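Long-range contacts in regulatory Subunit of Protein Kinase A (cAMP-dependent) from Euglena gracilis (Euglena gracilis, PDB 6RSX), which binds cyclic AMP through two cyclic nucleotide-binding domains and probably restrains the kinase catalytic subunit, as regulatory subunits of this family do: residues Y82-G87 and I107-S112; A65-F70 and V131-L136; D182-C187 and H257-D262; I43-L48 and R146-Q151; A164-F169 and F205-D210. One frame throughout, in Å; residues are numbered along the deposited sequence. Where two conformers were deposited one is given.

Interaction 1. Residues Y82-G87 and I107-S112; sequences YVIESG and IGPGAS
In the first cyclic nucleotide-binding barrel, a type II beta turn running from Gly108 to Ala111 docks onto the end of strand 80-84, with Ile84 as its main partner. Two backbone bonds fasten it: Ile84 N donates to Ala111 O at 3.0 Å, and Gly110 N donates to Ile84 O at 2.9 Å, almost straight at 173°. The turn itself is closed by Ala111 N to Gly108 O, also 2.9 Å. Pro109 and Gly110 hold its corner, and the positive phi of Gly110 (88°) would jam a CB against the preceding carbonyl. Beyond the turn, Val83 and Ser112 form an antiparallel non-hydrogen-bonded pair, with Val83 CG2 lying 4.0 Å from Ser112 CB.

The side chain of Ile84 spreads over the turn. With chi1 at -64°, CG2 stands anti to the backbone N and lies against Pro109 N, while the other branch carries CD1 to Ile107 CG1 at 3.6 Å. Farther along, the pyrrolidine ring of Pro109 turns to the chain beyond the strand, CD meeting Gly87 O at 3.3 Å.

Strand 134-140 borders strand 80-84 on its other side, where Leu136 touches Ile84. Phe45 of helix 43-46 and Cys38 of helix 29-39 pack on Val83, and Asn42 bonds to both Gly110 O and Ser112 OG.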
# COMPACT_ATOMS: atom_id res chain seq x y z
N TYR A 82 4.38 4.32 14.78
CA TYR A 82 3.35 3.53 15.46
C TYR A 82 2.65 2.58 14.49
O TYR A 82 2.44 2.92 13.32
CB TYR A 82 2.26 4.42 16.10
CG TYR A 82 2.80 5.34 17.20
CD1 TYR A 82 2.92 4.88 18.50
CD2 TYR A 82 3.12 6.67 16.92
CE1 TYR A 82 3.39 5.70 19.53
CE2 TYR A 82 3.60 7.51 17.93
CZ TYR A 82 3.71 7.02 19.23
OH TYR A 82 4.15 7.82 20.25
N VAL A 83 2.26 1.41 15.00
CA VAL A 83 1.28 0.54 14.32
C VAL A 83 0.11 0.29 15.27
O VAL A 83 0.31 -0.05 16.44
CB VAL A 83 1.90 -0.80 13.86
CG1 VAL A 83 0.88 -1.65 13.03
CG2 VAL A 83 3.18 -0.58 13.05
N ILE A 84 -1.12 0.40 14.77
CA ILE A 84 -2.29 0.18 15.61
C ILE A 84 -2.47 -1.32 15.83
O ILE A 84 -2.50 -2.11 14.88
CB ILE A 84 -3.54 0.78 14.95
CG1 ILE A 84 -3.41 2.32 14.84
CG2 ILE A 84 -4.75 0.40 15.79
CD1 ILE A 84 -4.60 3.01 14.10
N GLU A 85 -2.65 -1.71 17.09
CA GLU A 85 -3.03 -3.07 17.43
C GLU A 85 -4.55 -3.19 17.61
O GLU A 85 -5.18 -4.08 17.03
CB GLU A 85 -2.31 -3.52 18.71
CG GLU A 85 -2.63 -5.00 19.06
CD GLU A 85 -1.80 -5.44 20.28
OE1 GLU A 85 -1.71 -4.66 21.26
OE2 GLU A 85 -1.17 -6.52 20.21
N SER A 86 -5.15 -2.26 18.37
CA SER A 86 -6.60 -2.24 18.64
C SER A 86 -7.11 -0.82 18.54
O SER A 86 -6.39 0.14 18.86
CB SER A 86 -6.95 -2.68 20.06
OG SER A 86 -6.19 -3.76 20.51
N GLY A 87 -8.38 -0.67 18.15
CA GLY A 87 -9.02 0.62 18.15
C GLY A 87 -8.88 1.30 16.81
O GLY A 87 -8.25 0.81 15.89
N ILE A 107 -8.14 5.40 10.63
CA ILE A 107 -7.29 4.23 10.45
C ILE A 107 -7.52 3.25 11.60
O ILE A 107 -8.02 3.59 12.68
CB ILE A 107 -5.78 4.61 10.34
CG1 ILE A 107 -5.33 5.43 11.53
CG2 ILE A 107 -5.58 5.42 9.06
CD1 ILE A 107 -3.77 5.61 11.60
N GLY A 108 -7.12 2.01 11.37
CA GLY A 108 -7.36 0.98 12.36
C GLY A 108 -6.26 -0.04 12.45
O GLY A 108 -5.14 0.19 11.99
N PRO A 109 -6.56 -1.21 13.03
CA PRO A 109 -5.55 -2.25 13.23
C PRO A 109 -4.72 -2.54 11.97
O PRO A 109 -5.25 -2.72 10.87
CB PRO A 109 -6.39 -3.47 13.65
CG PRO A 109 -7.52 -2.85 14.41
CD PRO A 109 -7.87 -1.60 13.62
N GLY A 110 -3.40 -2.62 12.17
CA GLY A 110 -2.45 -2.83 11.10
C GLY A 110 -1.97 -1.56 10.42
O GLY A 110 -0.95 -1.60 9.72
N ALA A 111 -2.67 -0.46 10.57
CA ALA A 111 -2.22 0.77 9.94
C ALA A 111 -1.05 1.34 10.72
O ALA A 111 -0.98 1.26 11.95
CB ALA A 111 -3.33 1.81 9.86
N SER A 112 -0.14 1.94 10.00
CA SER A 112 0.96 2.62 10.70
C SER A 112 0.83 4.12 10.47
O SER A 112 0.20 4.59 9.50
CB SER A 112 2.29 2.08 10.21
OG SER A 112 2.39 2.16 8.80

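Interaction 2. Residues A65-F70 and V131-L136; sequences AEAGHF and VSNVRL
Asn133 reaches across to the 65-70 loop with its side chain, whose carbonyl oxygen accepts a hydrogen bond from the loop. Its CB lies 4.1 Å from Ala65 O. The next atom, CG, stands beside the backbone N because chi1 is -65°, and this turns the amide toward the loop. At the tip OD1 accepts a hydrogen bond from Ala67 N at 2.9 Å, in the plane of the amide carbonyl and with a nearly straight N-H (166°). OD1 also lies 3.5 Å from Glu66 CA, close to the turn.

One residue further along, the two chains pair through their backbones. Ala65 and Val134 form an antiparallel hydrogen-bonded pair, Val134 N to Ala65 O at 2.8 Å and Ala65 N to Val134 O at 3.0 Å, which adds strand 61-65 to the edge of the sheet next to strand 134-140. This is a border of the jelly-roll barrel of the first cyclic nucleotide-binding domain, and the contact lies near its surface, far from the bound nucleotide.

Past the pair, a type II beta turn from Glu66 to His69 carries the loop over toward strand 70-72, with Gly68 in a conformation that suits a residue without a side chain. Ala67 sits at its corner, pressing CB to Val131 O at 3.3 Å and CA to Ser132 O, also 3.3 Å. Ser132 OG donates to Asn133 O and also bonds to Thr88, while Gly68 and His69 bond through their backbones to Ala130 of the facing sheet.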
# COMPACT_ATOMS: atom_id res chain seq x y z
N ALA A 65 -3.75 4.55 24.48
CA ALA A 65 -4.36 5.87 24.47
C ALA A 65 -5.84 5.71 24.75
O ALA A 65 -6.49 4.91 24.07
CB ALA A 65 -4.20 6.55 23.11
N GLU A 66 -6.37 6.50 25.69
CA GLU A 66 -7.80 6.47 25.95
C GLU A 66 -8.55 7.19 24.84
O GLU A 66 -8.02 8.11 24.22
CB GLU A 66 -8.13 7.14 27.28
CG GLU A 66 -7.67 6.38 28.49
CD GLU A 66 -7.96 7.14 29.78
OE1 GLU A 66 -8.86 8.01 29.78
OE2 GLU A 66 -7.28 6.86 30.80
N ALA A 67 -9.79 6.75 24.61
CA ALA A 67 -10.67 7.41 23.65
C ALA A 67 -10.61 8.92 23.79
O ALA A 67 -10.75 9.47 24.90
CB ALA A 67 -12.12 6.94 23.85
N GLY A 68 -10.39 9.60 22.67
CA GLY A 68 -10.34 11.05 22.61
C GLY A 68 -8.97 11.67 22.84
O GLY A 68 -8.80 12.86 22.59
N HIS A 69 -7.99 10.90 23.27
CA HIS A 69 -6.68 11.46 23.53
C HIS A 69 -5.80 11.44 22.27
O HIS A 69 -5.86 10.51 21.46
CB HIS A 69 -6.01 10.70 24.67
CG HIS A 69 -6.64 10.96 26.01
ND1 HIS A 69 -5.91 11.42 27.09
CD2 HIS A 69 -7.92 10.85 26.43
CE1 HIS A 69 -6.72 11.56 28.12
NE2 HIS A 69 -7.94 11.23 27.75
N PHE A 70 -4.98 12.48 22.13
CA PHE A 70 -4.09 12.62 20.98
C PHE A 70 -2.81 11.82 21.21
O PHE A 70 -2.07 12.05 22.18
CB PHE A 70 -3.75 14.08 20.70
CG PHE A 70 -4.88 14.87 20.10
CD1 PHE A 70 -5.81 15.50 20.91
CD2 PHE A 70 -5.04 14.96 18.71
CE1 PHE A 70 -6.86 16.23 20.36
CE2 PHE A 70 -6.12 15.68 18.15
CZ PHE A 70 -7.01 16.30 18.96
N VAL A 131 -10.04 7.33 18.66
CA VAL A 131 -11.51 7.42 18.62
C VAL A 131 -12.05 6.54 19.74
O VAL A 131 -12.79 7.01 20.60
CB VAL A 131 -12.05 6.99 17.25
CG1 VAL A 131 -13.61 6.94 17.27
CG2 VAL A 131 -11.58 7.94 16.18
N SER A 132 -11.72 5.26 19.70
CA SER A 132 -11.92 4.32 20.78
C SER A 132 -10.71 4.37 21.71
O SER A 132 -9.75 5.10 21.46
CB SER A 132 -12.10 2.92 20.22
OG SER A 132 -10.90 2.55 19.52
N ASN A 133 -10.72 3.57 22.77
CA ASN A 133 -9.45 3.22 23.40
C ASN A 133 -8.59 2.51 22.37
O ASN A 133 -9.10 1.73 21.55
CB ASN A 133 -9.67 2.31 24.59
CG ASN A 133 -10.44 2.98 25.70
OD1 ASN A 133 -10.48 4.22 25.80
ND2 ASN A 133 -11.07 2.16 26.54
N VAL A 134 -7.30 2.78 22.40
CA VAL A 134 -6.40 2.27 21.36
C VAL A 134 -5.21 1.58 22.01
O VAL A 134 -4.70 2.02 23.07
CB VAL A 134 -5.95 3.41 20.40
CG1 VAL A 134 -4.76 2.98 19.56
CG2 VAL A 134 -7.10 3.92 19.50
N ARG A 135 -4.77 0.50 21.40
CA ARG A 135 -3.51 -0.16 21.74
C ARG A 135 -2.59 -0.03 20.53
O ARG A 135 -3.02 -0.26 19.39
CB ARG A 135 -3.70 -1.64 22.09
CG ARG A 135 -4.41 -1.94 23.40
CD ARG A 135 -4.29 -3.46 23.81
NE ARG A 135 -4.71 -4.42 22.76
CZ ARG A 135 -4.45 -5.72 22.81
NH1 ARG A 135 -3.79 -6.23 23.86
NH2 ARG A 135 -4.83 -6.51 21.81
N LEU A 136 -1.31 0.31 20.78
CA LEU A 136 -0.37 0.52 19.68
C LEU A 136 0.92 -0.24 19.99
O LEU A 136 1.25 -0.47 21.16
CB LEU A 136 0.04 2.02 19.55
CG LEU A 136 -1.06 3.10 19.55
CD1 LEU A 136 -0.56 4.47 19.94
CD2 LEU A 136 -1.57 3.20 18.15

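Interaction 3. Residues D182-C187 and H257-D262; sequences DALQPC and HCVSLD
Ala183, in the last turn of helix 174-183, sets its CB 3.7 Å from Leu261 CD2. Its carbonyl oxygen accepts a bond from a water, which accepts one from Asp262 N at a longer 3.3 Å. Past the helix, the Leu184 and Leu261 side chains cross obliquely, CD2 to CD2 at 3.6 Å, and Leu184 CD2 also meets Val259 CG2, an apolar patch that Ile207 of the next strand extends.

With Gln185 the strand begins. Its N donates to Ser260 O and its O accepts from Ser260 N, at 2.9 and 2.8 Å. The side chain bends at chi2 (-65°), NE2 donating to Ala183 O at 2.9 Å from well above the carbonyl plane, which ties the helix end to the strand start. Shortened to an alanine, the residue would lose this bond, and the helix-to-strand corner would probably be less firmly tied. Pro186, lacking an N-H, falls at the non-hydrogen-bonded pair with Val259, where its missing donor costs nothing. Cys187 pairs with Cys258, each N bonded to the other's O, Cys258 N to Cys187 O at 2.8 Å, and Cys187 SG rests 3.7 Å from Cys258 CB.

Strand 256-262 has strand 204-208 on its other side, and Asp262 caps the helix that follows. The antiparallel arrangement, entered directly from a helix, is that of the jelly-roll barrel in the second cyclic nucleotide-binding domain.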
# COMPACT_ATOMS: atom_id res chain seq x y z
N ASP A 182 4.73 2.72 -1.39
CA ASP A 182 5.12 1.67 -0.46
C ASP A 182 4.60 0.31 -0.92
O ASP A 182 5.30 -0.71 -0.81
CB ASP A 182 4.55 1.94 0.94
CG ASP A 182 5.11 3.21 1.60
OD1 ASP A 182 6.19 3.69 1.19
OD2 ASP A 182 4.46 3.71 2.55
N ALA A 183 3.36 0.28 -1.38
CA ALA A 183 2.63 -0.96 -1.64
C ALA A 183 3.00 -1.60 -2.97
O ALA A 183 2.97 -2.83 -3.09
CB ALA A 183 1.12 -0.70 -1.60
N LEU A 184 3.38 -0.82 -3.98
CA LEU A 184 3.64 -1.38 -5.31
C LEU A 184 4.85 -2.32 -5.31
O LEU A 184 5.90 -2.04 -4.72
CB LEU A 184 3.83 -0.25 -6.33
CG LEU A 184 2.56 0.55 -6.64
CD1 LEU A 184 2.94 1.81 -7.39
CD2 LEU A 184 1.57 -0.32 -7.48
N GLN A 185 4.72 -3.45 -6.00
CA GLN A 185 5.78 -4.44 -6.09
C GLN A 185 6.28 -4.54 -7.53
O GLN A 185 5.47 -4.79 -8.44
CB GLN A 185 5.25 -5.80 -5.62
CG GLN A 185 4.61 -5.76 -4.25
CD GLN A 185 5.62 -5.43 -3.18
OE1 GLN A 185 6.71 -6.00 -3.16
NE2 GLN A 185 5.27 -4.49 -2.30
N PRO A 186 7.58 -4.39 -7.79
CA PRO A 186 8.07 -4.52 -9.17
C PRO A 186 8.00 -5.97 -9.65
O PRO A 186 8.25 -6.90 -8.88
CB PRO A 186 9.52 -4.04 -9.08
CG PRO A 186 9.90 -4.33 -7.64
CD PRO A 186 8.66 -4.03 -6.86
N CYS A 187 7.64 -6.16 -10.92
CA CYS A 187 7.69 -7.49 -11.50
C CYS A 187 8.08 -7.39 -12.97
O CYS A 187 7.70 -6.44 -13.66
CB CYS A 187 6.35 -8.23 -11.35
SG CYS A 187 4.89 -7.18 -11.51
N HIS A 257 7.91 -4.63 -17.96
CA HIS A 257 8.13 -4.30 -16.56
C HIS A 257 6.87 -3.68 -15.98
O HIS A 257 6.31 -2.73 -16.55
CB HIS A 257 9.30 -3.35 -16.38
CG HIS A 257 10.58 -3.93 -16.87
ND1 HIS A 257 11.05 -3.70 -18.14
CD2 HIS A 257 11.47 -4.76 -16.28
CE1 HIS A 257 12.19 -4.35 -18.31
NE2 HIS A 257 12.47 -4.99 -17.19
N CYS A 258 6.41 -4.25 -14.88
CA CYS A 258 5.17 -3.84 -14.26
C CYS A 258 5.42 -3.55 -12.79
O CYS A 258 6.50 -3.81 -12.24
CB CYS A 258 4.10 -4.92 -14.39
SG CYS A 258 3.61 -5.21 -16.12
N VAL A 259 4.41 -2.98 -12.15
CA VAL A 259 4.32 -3.04 -10.70
C VAL A 259 2.94 -3.59 -10.38
O VAL A 259 1.97 -3.41 -11.14
CB VAL A 259 4.55 -1.67 -10.01
CG1 VAL A 259 6.03 -1.34 -9.97
CG2 VAL A 259 3.77 -0.59 -10.75
N SER A 260 2.84 -4.26 -9.24
CA SER A 260 1.61 -4.93 -8.87
C SER A 260 1.17 -4.59 -7.45
O SER A 260 1.97 -4.18 -6.60
CB SER A 260 1.74 -6.45 -9.00
OG SER A 260 2.68 -6.94 -8.08
N LEU A 261 -0.12 -4.76 -7.23
CA LEU A 261 -0.73 -4.74 -5.90
C LEU A 261 -1.37 -6.09 -5.66
O LEU A 261 -2.12 -6.59 -6.52
CB LEU A 261 -1.79 -3.65 -5.78
CG LEU A 261 -1.39 -2.20 -5.93
CD1 LEU A 261 -2.63 -1.34 -5.84
CD2 LEU A 261 -0.36 -1.84 -4.80
N ASP A 262 -1.08 -6.69 -4.49
CA ASP A 262 -1.78 -7.93 -4.18
C ASP A 262 -3.21 -7.63 -3.73
O ASP A 262 -3.58 -6.48 -3.50
CB ASP A 262 -0.99 -8.75 -3.14
CG ASP A 262 -1.01 -8.15 -1.73
OD1 ASP A 262 -1.85 -7.28 -1.42
OD2 ASP A 262 -0.16 -8.58 -0.92
O HOH W 1 1.39 -5.15 -3.04

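Interaction 4. Residues I43-L48 and R146-Q151; sequences ILFRSL and RILLTQ
Leu48 and Gln151 are brought together by their torsions. In Leu48, chi1 of -57° sets CG anti to the carbonyl carbon, and CD2 then projects at Gln151. In Gln151, chi1 of 78° puts CG between the backbone N and the carbonyl carbon, and a bend at chi2 (-91°) folds the amide back along its own chain. The two side chains cross at about a right angle, Leu48 CD2 lying 3.3 Å from Gln151 NE2 and equally near Ile147 O.

That amide also has a bond of its own: NE2 donates to Ile147 O at 2.9 Å, in the carbonyl plane, bridging the break between helix 141-147 and helix 149-165. Without the amide of Gln151, as with a leucine here, Ile147 O is likely to lose its side-chain donor and the helix break its bridge.

These two helices probably correspond to the B and C helices that follow the barrel in cyclic nucleotide-binding domains, and helix 43-46 probably occupies the place of the 3-10 loop in the N3A motif, between helices 29-39 and 50-59. Leu148, at the joint, wedges between its residues. Its CD2 meets Leu48 CD2 at 3.7 Å and Leu44 O at 3.5 Å, while CD1 approaches Phe45 CZ obliquely at 4.1 Å. Phe81 of strand 80-84 touches Leu44 and Leu148, and Leu139 touches Phe45 and Leu148; Val56 of helix 50-59 covers Leu48 and Ile147.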
# COMPACT_ATOMS: atom_id res chain seq x y z
N ILE A 43 2.50 -3.06 4.91
CA ILE A 43 3.48 -3.30 3.86
C ILE A 43 4.87 -2.85 4.27
O ILE A 43 5.86 -3.44 3.83
CB ILE A 43 3.07 -2.66 2.52
CG1 ILE A 43 3.99 -3.19 1.41
CG2 ILE A 43 3.15 -1.18 2.57
CD1 ILE A 43 3.84 -4.70 1.12
N LEU A 44 4.98 -1.84 5.15
CA LEU A 44 6.33 -1.38 5.52
C LEU A 44 7.11 -2.46 6.23
O LEU A 44 8.33 -2.55 6.06
CB LEU A 44 6.24 -0.13 6.39
CG LEU A 44 5.68 1.07 5.66
CD1 LEU A 44 5.51 2.22 6.63
CD2 LEU A 44 6.59 1.47 4.49
N PHE A 45 6.45 -3.31 7.02
CA PHE A 45 7.16 -4.36 7.73
C PHE A 45 7.28 -5.63 6.92
O PHE A 45 8.25 -6.37 7.10
CB PHE A 45 6.48 -4.65 9.07
CG PHE A 45 6.60 -3.53 10.06
CD1 PHE A 45 5.66 -2.50 10.10
CD2 PHE A 45 7.66 -3.49 10.95
CE1 PHE A 45 5.77 -1.47 11.01
CE2 PHE A 45 7.77 -2.47 11.88
CZ PHE A 45 6.84 -1.45 11.90
N ARG A 46 6.34 -5.90 6.01
CA ARG A 46 6.44 -7.09 5.17
C ARG A 46 7.75 -7.12 4.40
O ARG A 46 8.26 -8.21 4.10
CB ARG A 46 5.26 -7.15 4.19
CG ARG A 46 5.21 -8.46 3.40
CD ARG A 46 4.01 -8.50 2.48
NE ARG A 46 2.77 -8.37 3.23
CZ ARG A 46 1.61 -8.04 2.69
NH1 ARG A 46 1.54 -7.80 1.38
NH2 ARG A 46 0.52 -7.94 3.44
N SER A 47 8.29 -5.96 4.05
CA SER A 47 9.50 -5.91 3.22
C SER A 47 10.76 -6.30 4.00
O SER A 47 11.67 -6.92 3.43
CB SER A 47 9.65 -4.52 2.63
OG SER A 47 9.09 -3.55 3.50
N LEU A 48 10.82 -5.95 5.28
CA LEU A 48 12.02 -6.21 6.08
C LEU A 48 12.44 -7.66 5.98
O LEU A 48 11.61 -8.57 6.03
CB LEU A 48 11.75 -5.87 7.55
CG LEU A 48 11.29 -4.45 7.80
CD1 LEU A 48 10.82 -4.37 9.22
CD2 LEU A 48 12.44 -3.47 7.55
N ARG A 146 17.42 2.96 11.87
CA ARG A 146 18.27 1.82 11.54
C ARG A 146 17.63 0.91 10.49
O ARG A 146 18.29 0.53 9.52
CB ARG A 146 18.58 1.01 12.79
CG ARG A 146 19.52 1.73 13.73
CD ARG A 146 20.51 0.76 14.34
NE ARG A 146 19.92 -0.10 15.36
CZ ARG A 146 19.86 -1.42 15.27
NH1 ARG A 146 19.33 -2.11 16.28
NH2 ARG A 146 20.32 -2.05 14.20
N ILE A 147 16.36 0.55 10.66
CA ILE A 147 15.77 -0.55 9.88
C ILE A 147 14.76 -0.13 8.81
O ILE A 147 14.54 -0.91 7.87
CB ILE A 147 15.15 -1.60 10.80
CG1 ILE A 147 13.90 -1.04 11.45
CG2 ILE A 147 16.15 -2.08 11.86
CD1 ILE A 147 13.13 -2.10 12.19
N LEU A 148 14.13 1.03 8.91
CA LEU A 148 13.09 1.39 7.95
C LEU A 148 13.39 2.63 7.11
O LEU A 148 12.86 2.73 6.00
CB LEU A 148 11.75 1.61 8.68
CG LEU A 148 10.96 0.35 9.05
CD1 LEU A 148 9.80 0.71 9.99
CD2 LEU A 148 10.45 -0.30 7.76
N LEU A 149 14.24 3.55 7.58
CA LEU A 149 14.29 4.87 6.96
C LEU A 149 14.81 4.81 5.52
O LEU A 149 14.20 5.38 4.60
CB LEU A 149 15.15 5.84 7.81
CG LEU A 149 15.22 7.27 7.28
CD1 LEU A 149 15.53 8.28 8.39
CD2 LEU A 149 16.28 7.32 6.21
N THR A 150 15.92 4.09 5.29
CA THR A 150 16.60 4.16 4.00
C THR A 150 15.74 3.60 2.88
O THR A 150 15.47 4.28 1.88
CB THR A 150 17.93 3.41 4.06
OG1 THR A 150 18.77 4.00 5.06
CG2 THR A 150 18.62 3.47 2.72
N GLN A 151 15.30 2.36 3.03
CA GLN A 151 14.55 1.74 1.93
C GLN A 151 13.17 2.36 1.77
O GLN A 151 12.64 2.38 0.65
CB GLN A 151 14.48 0.22 2.11
CG GLN A 151 13.48 -0.30 3.09
CD GLN A 151 14.03 -0.45 4.49
OE1 GLN A 151 15.02 0.19 4.87
NE2 GLN A 151 13.39 -1.30 5.29

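Interaction 5. Residues A164-F169 and F205-D210; sequences AQVPLF and FYIIID
Leu168 packing on Phe205 and Ile207 is a wholly apolar, buried contact, in which the short turn after helix 149-165 is pressed against strand 204-208 of the second cyclic nucleotide-binding barrel. The meeting is made by side chains alone, since the backbones stay well apart; the nearest CA atoms, those of Leu168 and Ile207, are 9.0 Å from each other.

Leu168 and Ile207 carry the contact. In Leu168, CG stands anti to the backbone N (chi1 176°), a setting that sends the branch toward the strand, and CD2 comes in the plane of the Phe205 ring at its edge, 3.7 Å from CZ and as near to CE2. The two side chains approach from opposite directions. The same methyl also lies 4.0 Å from Ile207 CG1, so a single carbon is shared between an aromatic edge and an aliphatic branch. The Phe205 side chain is about 6 Å from the bound cAMP, which places this packing beside the nucleotide site.

Ile207 meets two more residues of the turn, CD1 lying obliquely to Phe169 CZ at 4.1 Å and CG2 4.4 Å from Val166 CG1. Phe169 N donates to Val166 O at 2.9 Å, and Leu168 CG covers one face of the Phe169 ring, offset toward the rim; this probably helps to fix the ring where Ile207 finds it.

Strand 256-262 pairs with strand 204-208 from one side, Val259 hydrogen-bonded through its backbone to Ile207. Phe162 of helix 149-165 covers Ile207, while Ile276 and Leu277 of helix 274-280 close over Leu168, Leu277 reaching Phe205 too.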
# COMPACT_ATOMS: atom_id res chain seq x y z
N ALA A 164 2.83 10.31 -10.37
CA ALA A 164 2.30 11.61 -10.76
C ALA A 164 1.83 11.66 -12.21
O ALA A 164 0.98 12.49 -12.54
CB ALA A 164 3.34 12.70 -10.53
N GLN A 165 2.34 10.78 -13.09
CA GLN A 165 2.04 10.88 -14.51
C GLN A 165 1.24 9.69 -15.06
O GLN A 165 1.06 9.59 -16.28
CB GLN A 165 3.33 11.03 -15.31
CG GLN A 165 4.12 9.75 -15.45
CD GLN A 165 5.58 10.00 -15.79
OE1 GLN A 165 6.05 11.14 -15.77
NE2 GLN A 165 6.31 8.92 -16.09
N VAL A 166 0.74 8.80 -14.21
CA VAL A 166 -0.11 7.69 -14.65
C VAL A 166 -1.56 8.08 -14.42
O VAL A 166 -1.94 8.35 -13.27
CB VAL A 166 0.23 6.39 -13.90
CG1 VAL A 166 -0.84 5.33 -14.20
CG2 VAL A 166 1.62 5.91 -14.28
N PRO A 167 -2.41 8.12 -15.46
CA PRO A 167 -3.78 8.60 -15.28
C PRO A 167 -4.53 7.87 -14.18
O PRO A 167 -5.39 8.47 -13.52
CB PRO A 167 -4.42 8.34 -16.65
CG PRO A 167 -3.26 8.47 -17.60
CD PRO A 167 -2.08 7.88 -16.88
N LEU A 168 -4.24 6.59 -13.98
CA LEU A 168 -4.94 5.82 -12.96
C LEU A 168 -4.85 6.50 -11.60
O LEU A 168 -5.79 6.44 -10.80
CB LEU A 168 -4.34 4.41 -12.88
CG LEU A 168 -4.91 3.51 -11.78
CD1 LEU A 168 -6.39 3.24 -12.00
CD2 LEU A 168 -4.11 2.22 -11.65
N PHE A 169 -3.72 7.14 -11.33
CA PHE A 169 -3.46 7.70 -10.01
C PHE A 169 -3.79 9.18 -9.91
O PHE A 169 -3.40 9.83 -8.93
CB PHE A 169 -2.00 7.45 -9.62
CG PHE A 169 -1.65 5.98 -9.54
CD1 PHE A 169 -2.43 5.12 -8.78
CD2 PHE A 169 -0.58 5.47 -10.25
CE1 PHE A 169 -2.12 3.78 -8.69
CE2 PHE A 169 -0.27 4.11 -10.16
CZ PHE A 169 -1.04 3.28 -9.38
N PHE A 205 -3.21 -7.03 -9.12
CA PHE A 205 -3.53 -5.94 -10.03
C PHE A 205 -2.22 -5.38 -10.55
O PHE A 205 -1.27 -5.19 -9.79
CB PHE A 205 -4.34 -4.87 -9.27
CG PHE A 205 -4.60 -3.63 -10.07
CD1 PHE A 205 -5.46 -3.66 -11.16
CD2 PHE A 205 -3.98 -2.44 -9.74
CE1 PHE A 205 -5.70 -2.51 -11.91
CE2 PHE A 205 -4.22 -1.28 -10.47
CZ PHE A 205 -5.09 -1.31 -11.55
N TYR A 206 -2.16 -5.10 -11.86
CA TYR A 206 -0.90 -4.75 -12.49
C TYR A 206 -1.00 -3.43 -13.22
O TYR A 206 -2.02 -3.15 -13.88
CB TYR A 206 -0.48 -5.84 -13.49
CG TYR A 206 -0.22 -7.15 -12.83
CD1 TYR A 206 -1.28 -8.03 -12.55
CD2 TYR A 206 1.08 -7.51 -12.44
CE1 TYR A 206 -1.02 -9.26 -11.91
CE2 TYR A 206 1.34 -8.71 -11.82
CZ TYR A 206 0.28 -9.57 -11.56
OH TYR A 206 0.52 -10.76 -10.94
N ILE A 207 0.07 -2.64 -13.15
CA ILE A 207 0.23 -1.44 -13.98
C ILE A 207 1.50 -1.61 -14.79
O ILE A 207 2.57 -1.90 -14.24
CB ILE A 207 0.28 -0.14 -13.14
CG1 ILE A 207 -0.89 -0.06 -12.17
CG2 ILE A 207 0.27 1.09 -14.05
CD1 ILE A 207 -0.51 -0.51 -10.77
N ILE A 208 1.41 -1.39 -16.10
CA ILE A 208 2.56 -1.55 -16.97
C ILE A 208 3.43 -0.29 -16.92
O ILE A 208 2.93 0.82 -17.14
CB ILE A 208 2.11 -1.83 -18.41
CG1 ILE A 208 1.20 -3.06 -18.40
CG2 ILE A 208 3.34 -1.97 -19.31
CD1 ILE A 208 0.38 -3.22 -19.68
N ILE A 209 4.72 -0.48 -16.64
CA ILE A 209 5.68 0.61 -16.75
C ILE A 209 6.20 0.70 -18.18
O ILE A 209 6.12 1.74 -18.82
CB ILE A 209 6.85 0.44 -15.76
CG1 ILE A 209 6.31 0.42 -14.33
CG2 ILE A 209 7.83 1.58 -15.95
CD1 ILE A 209 7.34 -0.04 -13.31
N ASP A 210 6.74 -0.40 -18.69
CA ASP A 210 7.17 -0.46 -20.08
C ASP A 210 6.85 -1.85 -20.62
O ASP A 210 6.67 -2.81 -19.86
CB ASP A 210 8.67 -0.13 -20.25
CG ASP A 210 9.57 -0.97 -19.36
OD1 ASP A 210 9.87 -2.12 -19.73
OD2 ASP A 210 10.01 -0.47 -18.30

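Overall arrangement
From the N terminus, interaction 4 opens first: residues 43-48 wait for 146-151, closing a loop that holds the first barrel. Nested in it is interaction 2, and nested in that is interaction 1, joined to it through the Ser86-Arg135 hydrogen bond and, weakly, Glu85, as strands 80-84 and 134-140 are neighbours. Helix 149-165 then runs from interaction 4 to interaction 5. Interactions 5 and 3 cross, their segments alternating along the chain, and both reach the sheet in which strands 204-208 and 256-262 are neighbours, with His257 and Asp210 linking them. Interaction 3 also reaches back to interaction 4 through the Arg46-Asp262 salt bridge, tying the two domains.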